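Local coordinates for protein STE5 (Saccharomyces cerevisiae, PDB 3FZE) that scaffolds the yeast mating-pheromone kinase cascade, its minimal scaffold domain cocatalysing phosphorylation of the MAP kinase Fus3 by Ste7, at residues A[91-96]-A[130-135]; A[19-24]-A[111-116]; A[25-30]-A[59-64]. All blocks are in the same frame, centred on the assembly; numbering follows the deposited sequence. Where two conformers were deposited one is given.

Interaction 1 of 3, residues A[91-96]-A[130-135]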
loop_
_atom_site.group_PDB
_atom_site.type_symbol
_atom_site.label_atom_id
_atom_site.label_comp_id
_atom_site.label_asym_id
_atom_site.label_seq_id
_atom_site.Cartn_x
_atom_site.Cartn_y
_atom_site.Cartn_z
ATOM N N THR A 91 1.879 6.042 17.518
ATOM C CA THR A 91 0.864 5.023 17.242
ATOM C C THR A 91 1.428 3.874 16.413
ATOM O O THR A 91 1.782 4.064 15.252
ATOM C CB THR A 91 -0.336 5.612 16.476
ATOM O OG1 THR A 91 -0.870 6.731 17.197
ATOM C CG2 THR A 91 -1.424 4.549 16.295
ATOM N N GLN A 92 1.502 2.688 17.010
ATOM C CA GLN A 92 1.933 1.493 16.282
ATOM C C GLN A 92 0.850 0.997 15.329
ATOM O O GLN A 92 -0.331 0.962 15.674
ATOM C CB GLN A 92 2.315 0.370 17.247
ATOM C CG GLN A 92 3.703 0.547 17.853
ATOM C CD GLN A 92 4.825 0.168 16.894
ATOM O OE1 GLN A 92 4.999 -1.010 16.544
ATOM N NE2 GLN A 92 5.614 1.160 16.487
ATOM N N PHE A 93 1.258 0.614 14.126
ATOM C CA PHE A 93 0.325 0.078 13.148
ATOM C C PHE A 93 -0.033 -1.396 13.372
ATOM O O PHE A 93 0.812 -2.209 13.732
ATOM C CB PHE A 93 0.882 0.234 11.735
ATOM C CG PHE A 93 0.036 -0.433 10.698
ATOM C CD1 PHE A 93 -1.052 0.226 10.153
ATOM C CD2 PHE A 93 0.295 -1.739 10.308
ATOM C CE1 PHE A 93 -1.852 -0.392 9.208
ATOM C CE2 PHE A 93 -0.507 -2.363 9.355
ATOM C CZ PHE A 93 -1.580 -1.690 8.817
ATOM N N SER A 94 -1.294 -1.730 13.124
ATOM C CA SER A 94 -1.719 -3.118 12.982
ATOM C C SER A 94 -2.930 -3.121 12.068
ATOM O O SER A 94 -3.618 -2.104 11.940
ATOM C CB SER A 94 -2.084 -3.747 14.330
ATOM O OG SER A 94 -3.244 -3.143 14.884
ATOM N N PRO A 95 -3.188 -4.257 11.409
ATOM C CA PRO A 95 -4.380 -4.307 10.558
ATOM C C PRO A 95 -5.661 -4.040 11.353
ATOM O O PRO A 95 -6.512 -3.285 10.880
ATOM C CB PRO A 95 -4.355 -5.734 10.010
ATOM C CG PRO A 95 -2.894 -6.072 9.966
ATOM C CD PRO A 95 -2.300 -5.414 11.196
ATOM N N ILE A 96 -5.798 -4.632 12.539
ATOM C CA ILE A 96 -6.993 -4.382 13.340
ATOM C C ILE A 96 -7.105 -2.910 13.738
ATOM O O ILE A 96 -8.195 -2.344 13.714
ATOM C CB ILE A 96 -7.082 -5.285 14.599
ATOM C CG1 ILE A 96 -8.425 -5.065 15.302
ATOM C CG2 ILE A 96 -5.946 -5.005 15.560
ATOM C CD1 ILE A 96 -9.617 -5.241 14.394
ATOM N N GLN A 130 2.167 -8.999 9.414
ATOM C CA GLN A 130 1.038 -8.774 10.312
ATOM C C GLN A 130 -0.199 -9.523 9.829
ATOM O O GLN A 130 -0.233 -9.991 8.696
ATOM C CB GLN A 130 0.793 -7.269 10.484
ATOM C CG GLN A 130 1.975 -6.569 11.159
ATOM C CD GLN A 130 1.864 -5.052 11.176
ATOM O OE1 GLN A 130 0.804 -4.493 10.883
ATOM N NE2 GLN A 130 2.971 -4.374 11.510
ATOM N N ASP A 131 -1.200 -9.664 10.694
ATOM C CA ASP A 131 -2.373 -10.452 10.331
ATOM C C ASP A 131 -3.524 -9.578 9.835
ATOM O O ASP A 131 -4.104 -8.789 10.587
ATOM C CB ASP A 131 -2.807 -11.402 11.460
ATOM C CG ASP A 131 -3.498 -10.688 12.608
ATOM O OD1 ASP A 131 -3.231 -9.486 12.824
ATOM O OD2 ASP A 131 -4.308 -11.340 13.301
ATOM N N TYR A 132 -3.829 -9.725 8.555
ATOM C CA TYR A 132 -4.863 -8.930 7.906
ATOM C C TYR A 132 -6.211 -9.631 8.062
ATOM O O TYR A 132 -7.211 -9.273 7.440
ATOM C CB TYR A 132 -4.455 -8.624 6.469
ATOM C CG TYR A 132 -3.259 -7.678 6.454
ATOM C CD1 TYR A 132 -1.970 -8.156 6.671
ATOM C CD2 TYR A 132 -3.424 -6.308 6.292
ATOM C CE1 TYR A 132 -0.873 -7.298 6.688
ATOM C CE2 TYR A 132 -2.333 -5.445 6.306
ATOM C CZ TYR A 132 -1.061 -5.948 6.510
ATOM O OH TYR A 132 0.025 -5.099 6.523
ATOM N N ARG A 133 -6.170 -10.650 8.918
ATOM C CA ARG A 133 -7.309 -11.227 9.623
ATOM C C ARG A 133 -8.638 -10.488 9.494
ATOM O O ARG A 133 -9.589 -10.992 8.903
ATOM C CB ARG A 133 -6.964 -11.354 11.108
ATOM N N CYS A 134 -8.690 -9.298 10.075
ATOM C CA CYS A 134 -9.928 -8.569 10.311
ATOM C C CYS A 134 -10.607 -8.050 9.051
ATOM O O CYS A 134 -11.759 -7.623 9.094
ATOM C CB CYS A 134 -9.607 -7.377 11.196
ATOM S SG CYS A 134 -8.169 -6.486 10.553
ATOM N N PHE A 135 -9.892 -8.050 7.936
ATOM C CA PHE A 135 -10.488 -7.602 6.691
ATOM C C PHE A 135 -11.260 -8.749 6.031
ATOM O O PHE A 135 -11.402 -8.803 4.812
ATOM C CB PHE A 135 -9.445 -6.956 5.772
ATOM C CG PHE A 135 -8.903 -5.658 6.309
ATOM C CD1 PHE A 135 -7.681 -5.618 6.959
ATOM C CD2 PHE A 135 -9.637 -4.488 6.203
ATOM C CE1 PHE A 135 -7.196 -4.435 7.473
ATOM C CE2 PHE A 135 -9.158 -3.305 6.712
ATOM C CZ PHE A 135 -7.934 -3.272 7.352
HETATM O O HOH W 1 -4.268 -7.103 13.406
#
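P95 tips the CB-CG edge of its ring onto one face of the Y132 ring, with P95 CG 3.6 Å from the Y132 ring centroid and 7° off the ring normal, a CH-pi contact. The tyrosine ring is swung back beside its own backbone N (chi1 -68°), which turns one face to the proline, while its hydroxyl is held by the carbonyl of I127. Other atoms close round the proline: P95 CB packs on C134 SG at 3.9 Å and on F135 CE1 at 4.0 Å, and P95 CG sits 3.0 Å from D131 O.

Further along, the side-chain amide of Q130 reaches the edge of the F93 ring on an extended chain, its plane turned only 29° from that of the ring. NE2 lies at that edge and is hydrogen-bonded to N63 OD1, whereas OE1 is modelled doubtfully close to the ring, so its exact placement is uncertain. On the outer side I96 CD1 rests on C134 CB at 3.8 Å. A water joins the two segments, accepting from I96 N at 3.0 Å and donating to D131 OD1 at 2.7 Å; the carboxylate thus meets the first turn of the helix through one solvent molecule, where the helix end would probably favour its negative charge.

S94 OG caps W97 N, and P95 takes the first helical position. This is a serine N-cap followed by proline, opening helix 95-102 on one flank of the alpha/beta/alpha, vWA-like fold, with the 130-135 loop wrapped round its start.

Interaction 2 of 3, residues A[19-24]-A[111-116]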
loop_
_atom_site.group_PDB
_atom_site.type_symbol
_atom_site.label_atom_id
_atom_site.label_comp_id
_atom_site.label_asym_id
_atom_site.label_seq_id
_atom_site.Cartn_x
_atom_site.Cartn_y
_atom_site.Cartn_z
ATOM N N ASN A 19 -13.470 -1.086 -3.670
ATOM C CA ASN A 19 -12.563 -0.080 -3.127
ATOM C C ASN A 19 -11.242 -0.732 -2.724
ATOM O O ASN A 19 -11.154 -1.961 -2.585
ATOM C CB ASN A 19 -13.199 0.621 -1.911
ATOM C CG ASN A 19 -12.546 1.955 -1.592
ATOM O OD1 ASN A 19 -11.879 2.541 -2.440
ATOM N ND2 ASN A 19 -12.746 2.446 -0.367
ATOM N N LEU A 20 -10.207 0.091 -2.551
ATOM C CA LEU A 20 -8.924 -0.391 -2.074
ATOM C C LEU A 20 -8.482 0.395 -0.861
ATOM O O LEU A 20 -8.794 1.586 -0.727
ATOM C CB LEU A 20 -7.842 -0.208 -3.135
ATOM C CG LEU A 20 -8.031 -0.917 -4.467
ATOM C CD1 LEU A 20 -6.887 -0.555 -5.402
ATOM C CD2 LEU A 20 -8.102 -2.418 -4.259
ATOM N N ALA A 21 -7.726 -0.278 -0.002
ATOM C CA ALA A 21 -6.949 0.372 1.046
ATOM C C ALA A 21 -5.489 0.090 0.744
ATOM O O ALA A 21 -5.081 -1.069 0.674
ATOM C CB ALA A 21 -7.315 -0.194 2.403
ATOM N N ILE A 22 -4.717 1.158 0.554
ATOM C CA ILE A 22 -3.302 1.050 0.223
ATOM C C ILE A 22 -2.457 1.321 1.462
ATOM O O ILE A 22 -2.482 2.423 2.003
ATOM C CB ILE A 22 -2.904 2.071 -0.879
ATOM C CG1 ILE A 22 -3.924 2.075 -2.026
ATOM C CG2 ILE A 22 -1.509 1.773 -1.396
ATOM C CD1 ILE A 22 -3.900 0.816 -2.893
ATOM N N ILE A 23 -1.707 0.321 1.911
ATOM C CA ILE A 23 -0.857 0.491 3.087
ATOM C C ILE A 23 0.602 0.451 2.639
ATOM O O ILE A 23 1.062 -0.549 2.101
ATOM C CB ILE A 23 -1.148 -0.591 4.151
ATOM C CG1 ILE A 23 -2.656 -0.660 4.414
ATOM C CG2 ILE A 23 -0.401 -0.277 5.429
ATOM C CD1 ILE A 23 -3.195 -2.057 4.702
ATOM N N LEU A 24 1.302 1.565 2.829
ATOM C CA LEU A 24 2.668 1.736 2.346
ATOM C C LEU A 24 3.614 2.001 3.505
ATOM O O LEU A 24 3.458 2.975 4.239
ATOM C CB LEU A 24 2.750 2.891 1.336
ATOM C CG LEU A 24 1.830 2.807 0.116
ATOM C CD1 LEU A 24 2.094 4.007 -0.789
ATOM C CD2 LEU A 24 2.018 1.506 -0.656
ATOM N N LEU A 111 -13.451 -5.002 -0.165
ATOM C CA LEU A 111 -12.288 -4.147 -0.022
ATOM C C LEU A 111 -11.010 -4.901 -0.359
ATOM O O LEU A 111 -10.701 -5.920 0.255
ATOM C CB LEU A 111 -12.236 -3.621 1.414
ATOM C CG LEU A 111 -11.139 -2.643 1.819
ATOM C CD1 LEU A 111 -11.171 -1.414 0.930
ATOM C CD2 LEU A 111 -11.331 -2.271 3.292
ATOM N N GLY A 112 -10.278 -4.402 -1.351
ATOM C CA GLY A 112 -8.971 -4.942 -1.678
ATOM C C GLY A 112 -7.906 -4.285 -0.820
ATOM O O GLY A 112 -7.878 -3.066 -0.687
ATOM N N ILE A 113 -7.040 -5.099 -0.228
ATOM C CA ILE A 113 -5.977 -4.602 0.630
ATOM C C ILE A 113 -4.635 -4.783 -0.048
ATOM O O ILE A 113 -4.286 -5.886 -0.466
ATOM C CB ILE A 113 -5.954 -5.329 1.989
ATOM C CG1 ILE A 113 -7.306 -5.202 2.679
ATOM C CG2 ILE A 113 -4.830 -4.783 2.867
ATOM C CD1 ILE A 113 -7.680 -3.796 2.990
ATOM N N VAL A 114 -3.880 -3.692 -0.150
ATOM C CA VAL A 114 -2.589 -3.740 -0.811
ATOM C C VAL A 114 -1.548 -3.234 0.177
ATOM O O VAL A 114 -1.537 -2.057 0.523
ATOM C CB VAL A 114 -2.574 -2.876 -2.086
ATOM C CG1 VAL A 114 -1.218 -2.954 -2.771
ATOM C CG2 VAL A 114 -3.684 -3.325 -3.043
ATOM N N ALA A 115 -0.695 -4.132 0.647
ATOM C CA ALA A 115 0.332 -3.776 1.620
ATOM C C ALA A 115 1.707 -3.865 0.971
ATOM O O ALA A 115 2.126 -4.931 0.533
ATOM C CB ALA A 115 0.244 -4.688 2.856
ATOM N N VAL A 116 2.402 -2.733 0.894
ATOM C CA VAL A 116 3.699 -2.687 0.248
ATOM C C VAL A 116 4.715 -2.059 1.201
ATOM O O VAL A 116 4.435 -1.032 1.830
ATOM C CB VAL A 116 3.655 -1.865 -1.057
ATOM C CG1 VAL A 116 4.955 -2.030 -1.834
ATOM C CG2 VAL A 116 2.450 -2.275 -1.925
#
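N19 to L24 and L111 to V116 run side by side as neighbouring parallel strands, joined by five backbone hydrogen bonds. G112 uses both its N-H and its carbonyl: G112 N donates to N19 O at 2.9 Å and G112 O receives A21 N at 2.9 Å. The pattern continues with V114 N to A21 O at 3.0 Å, I23 N to V114 O at 2.8 Å and V116 N to I23 O at 2.8 Å. All five bonds are nearly straight, that from I23 N to V114 O reaching 172° at the hydrogen, and CA-H groups such as that of L20 supplement them. The short strand axes cross at -21°, the twist expected of such a pair.

Side chains alternate between the two faces. On one, L24 and V116 lie alongside each other, meeting through L24 CD2 and V116 CB at 3.8 Å, and one of two I22 conformers lies beside V114 in the same way. L20 CD2 leans over the backbone of G112, 3.7 Å from G112 CA, on the face where glycine carries no side chain. On the other face, I113 spreads its two branches: CG1 stands beside the backbone N (chi1 -57°) and carries I113 CD1 to A21 CB, 3.7 Å away, while CG2 touches I23 CD1.

Outward from this core, L20, I22 and L24 turn their remaining backbone groups to strand 55-60, and N19 ND2 binds R53 O. The face of I22, L24 and V116 is covered by helices 35-50 and 170-180, through L44, V40 and W170, while V114 and V116 also touch L146 and V150 of strand 145-150. These are central strands of the mixed sheet.

Interaction 3 of 3, residues A[25-30]-A[59-64]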
loop_
_atom_site.group_PDB
_atom_site.type_symbol
_atom_site.label_atom_id
_atom_site.label_comp_id
_atom_site.label_asym_id
_atom_site.label_seq_id
_atom_site.Cartn_x
_atom_site.Cartn_y
_atom_site.Cartn_z
ATOM N N GLN A 25 4.578 1.106 3.689
ATOM C CA GLN A 25 5.578 1.286 4.720
ATOM C C GLN A 25 6.873 1.689 4.046
ATOM O O GLN A 25 7.408 0.939 3.222
ATOM C CB GLN A 25 5.758 -0.014 5.481
ATOM C CG GLN A 25 6.878 0.043 6.481
ATOM C CD GLN A 25 6.884 -1.176 7.372
ATOM O OE1 GLN A 25 6.686 -2.294 6.902
ATOM N NE2 GLN A 25 7.095 -0.969 8.669
ATOM N N ILE A 26 7.358 2.885 4.364
ATOM C CA ILE A 26 8.539 3.415 3.694
ATOM C C ILE A 26 9.719 3.687 4.629
ATOM O O ILE A 26 9.610 4.449 5.597
ATOM C CB ILE A 26 8.219 4.703 2.900
ATOM C CG1 ILE A 26 6.989 4.490 2.013
ATOM C CG2 ILE A 26 9.428 5.110 2.071
ATOM C CD1 ILE A 26 6.507 5.743 1.282
ATOM N N ASP A 27 10.833 3.027 4.334
ATOM C CA ASP A 27 12.138 3.370 4.900
ATOM C C ASP A 27 12.758 4.356 3.920
ATOM O O ASP A 27 13.150 3.988 2.810
ATOM C CB ASP A 27 13.004 2.112 5.031
ATOM C CG ASP A 27 14.396 2.405 5.559
ATOM O OD1 ASP A 27 14.827 3.574 5.487
ATOM O OD2 ASP A 27 15.071 1.462 6.040
ATOM N N PHE A 28 12.804 5.620 4.315
ATOM C CA PHE A 28 13.228 6.683 3.416
ATOM C C PHE A 28 14.719 6.642 3.102
ATOM O O PHE A 28 15.156 7.163 2.075
ATOM C CB PHE A 28 12.846 8.045 3.994
ATOM C CG PHE A 28 11.373 8.251 4.116
ATOM C CD1 PHE A 28 10.638 8.722 3.037
ATOM C CD2 PHE A 28 10.716 7.966 5.301
ATOM C CE1 PHE A 28 9.281 8.918 3.145
ATOM C CE2 PHE A 28 9.356 8.152 5.410
ATOM C CZ PHE A 28 8.642 8.629 4.331
ATOM N N THR A 29 15.489 6.017 3.983
ATOM C CA THR A 29 16.940 5.949 3.813
ATOM C C THR A 29 17.340 5.009 2.675
ATOM O O THR A 29 18.447 5.104 2.143
ATOM C CB THR A 29 17.651 5.516 5.115
ATOM O OG1 THR A 29 17.402 4.127 5.367
ATOM C CG2 THR A 29 17.168 6.347 6.301
ATOM N N LYS A 30 16.437 4.108 2.299
ATOM C CA LYS A 30 16.724 3.162 1.227
ATOM C C LYS A 30 16.470 3.767 -0.150
ATOM O O LYS A 30 16.871 3.199 -1.167
ATOM C CB LYS A 30 15.910 1.879 1.396
ATOM C CG LYS A 30 16.250 1.095 2.647
ATOM C CD LYS A 30 15.529 -0.239 2.682
ATOM C CE LYS A 30 16.030 -1.102 3.830
ATOM N NZ LYS A 30 15.681 -2.537 3.622
ATOM N N VAL A 59 3.183 4.062 6.887
ATOM C CA VAL A 59 3.820 3.530 8.094
ATOM C C VAL A 59 5.327 3.670 7.964
ATOM O O VAL A 59 5.886 3.413 6.895
ATOM C CB VAL A 59 3.460 2.048 8.289
ATOM C CG1 VAL A 59 4.098 1.487 9.570
ATOM C CG2 VAL A 59 1.947 1.882 8.314
ATOM N N ASP A 60 5.996 4.081 9.036
ATOM C CA ASP A 60 7.455 4.193 8.984
ATOM C C ASP A 60 8.159 2.851 9.215
ATOM O O ASP A 60 7.517 1.830 9.462
ATOM C CB ASP A 60 8.003 5.342 9.864
ATOM C CG ASP A 60 8.019 5.030 11.367
ATOM O OD1 ASP A 60 7.883 3.861 11.771
ATOM O OD2 ASP A 60 8.194 5.991 12.147
ATOM N N ARG A 61 9.482 2.855 9.118
ATOM C CA ARG A 61 10.232 1.607 9.179
ATOM C C ARG A 61 10.190 0.932 10.547
ATOM O O ARG A 61 10.526 -0.245 10.665
ATOM C CB ARG A 61 11.674 1.811 8.723
ATOM C CG ARG A 61 12.493 2.722 9.597
ATOM C CD ARG A 61 13.852 2.945 8.955
ATOM N NE ARG A 61 14.742 3.725 9.807
ATOM C CZ ARG A 61 16.002 4.017 9.499
ATOM N NH1 ARG A 61 16.529 3.590 8.357
ATOM N NH2 ARG A 61 16.740 4.732 10.337
ATOM N N ASN A 62 9.766 1.676 11.563
ATOM C CA ASN A 62 9.591 1.123 12.911
ATOM C C ASN A 62 8.133 0.862 13.278
ATOM O O ASN A 62 7.799 0.688 14.456
ATOM C CB ASN A 62 10.246 2.043 13.931
ATOM C CG ASN A 62 11.729 2.104 13.744
ATOM O OD1 ASN A 62 12.392 1.067 13.726
ATOM N ND2 ASN A 62 12.264 3.307 13.571
ATOM N N ASN A 63 7.278 0.820 12.255
ATOM C CA ASN A 63 5.867 0.444 12.396
ATOM C C ASN A 63 4.969 1.501 13.042
ATOM O O ASN A 63 3.886 1.192 13.546
ATOM C CB ASN A 63 5.712 -0.900 13.107
ATOM C CG ASN A 63 4.342 -1.506 12.886
ATOM O OD1 ASN A 63 3.852 -1.542 11.753
ATOM N ND2 ASN A 63 3.707 -1.966 13.966
ATOM N N TYR A 64 5.407 2.753 12.989
ATOM C CA TYR A 64 4.571 3.873 13.421
ATOM C C TYR A 64 3.728 4.453 12.296
ATOM O O TYR A 64 4.215 4.696 11.186
ATOM C CB TYR A 64 5.417 4.988 14.031
ATOM C CG TYR A 64 6.051 4.570 15.325
ATOM C CD1 TYR A 64 5.323 4.589 16.513
ATOM C CD2 TYR A 64 7.359 4.114 15.355
ATOM C CE1 TYR A 64 5.891 4.186 17.704
ATOM C CE2 TYR A 64 7.942 3.711 16.550
ATOM C CZ TYR A 64 7.202 3.752 17.720
ATOM O OH TYR A 64 7.777 3.351 18.912
HETATM O O HOH W 2 10.726 5.175 7.931
#
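Q25 and V59 pair where the parallel strands of a beta-alpha-beta unit, 19-26 and 55-60 with helix 35-50 between them, approach their C-terminal ends. I26 N donates to V59 O at 3.0 Å, and beyond this bond a water takes over, donating to I26 O and accepting from R61 N as the strands separate.

The extended side chain of Q25, with CG anti to the backbone N (chi1 174°), reaches past V59 to the turn. Its NE2 meets D60 O at 2.9 Å, with D60 O lying in the plane of the amide. N63 N binds D60 O from the opposite face of the carbonyl, closing a type I turn. The other end of the amide, Q25 OE1, accepts from S117 OG and I127 N. D60 OD1 is gripped from both faces of its carboxylate, by N62 N at 2.9 Å and Y64 N at 3.0 Å, the former making an Asx turn.

On the solvent side R61 lays its aliphatic chain over D27, the guanidinium almost perpendicular to the carboxylate, 82° between planes. Both bonds of the salt bridge are weak: R61 NH1 lies 3.3 Å from D27 OD1 and 3.5 Å from D27 OD2, the longer one straighter (168°). T29 N, 2.9 Å from D27 OD1, closes a second Asx turn, and T29 OG1 adds a bond of 2.6 Å to the same oxygen. The contact thus ends the beta-alpha-beta unit, its two strands diverging in the vWA-like alpha/beta/alpha fold.

Strand 19-26 is common to interactions 2 and 3, whose centres lie about 17 Å apart: V116 O meets Q25 N at 2.8 Å, and L24 O meets V59 N at 2.9 Å, so the backbone pairing passes without a break from one contact to the other. Interaction 1, its centre about 12 Å from that of interaction 2, packs on the sheet face bearing I23, I113 and A115, where F93 CZ approaches I23 CG2 at 3.9 Å. N63 ties interaction 1 to interaction 3, with N63 O 2.8 Å from F93 N, probably a hydrogen bond. The three contacts thus connect the central sheet, the C-terminal ends of its strands and the covering loops within the Fus3-binding domain.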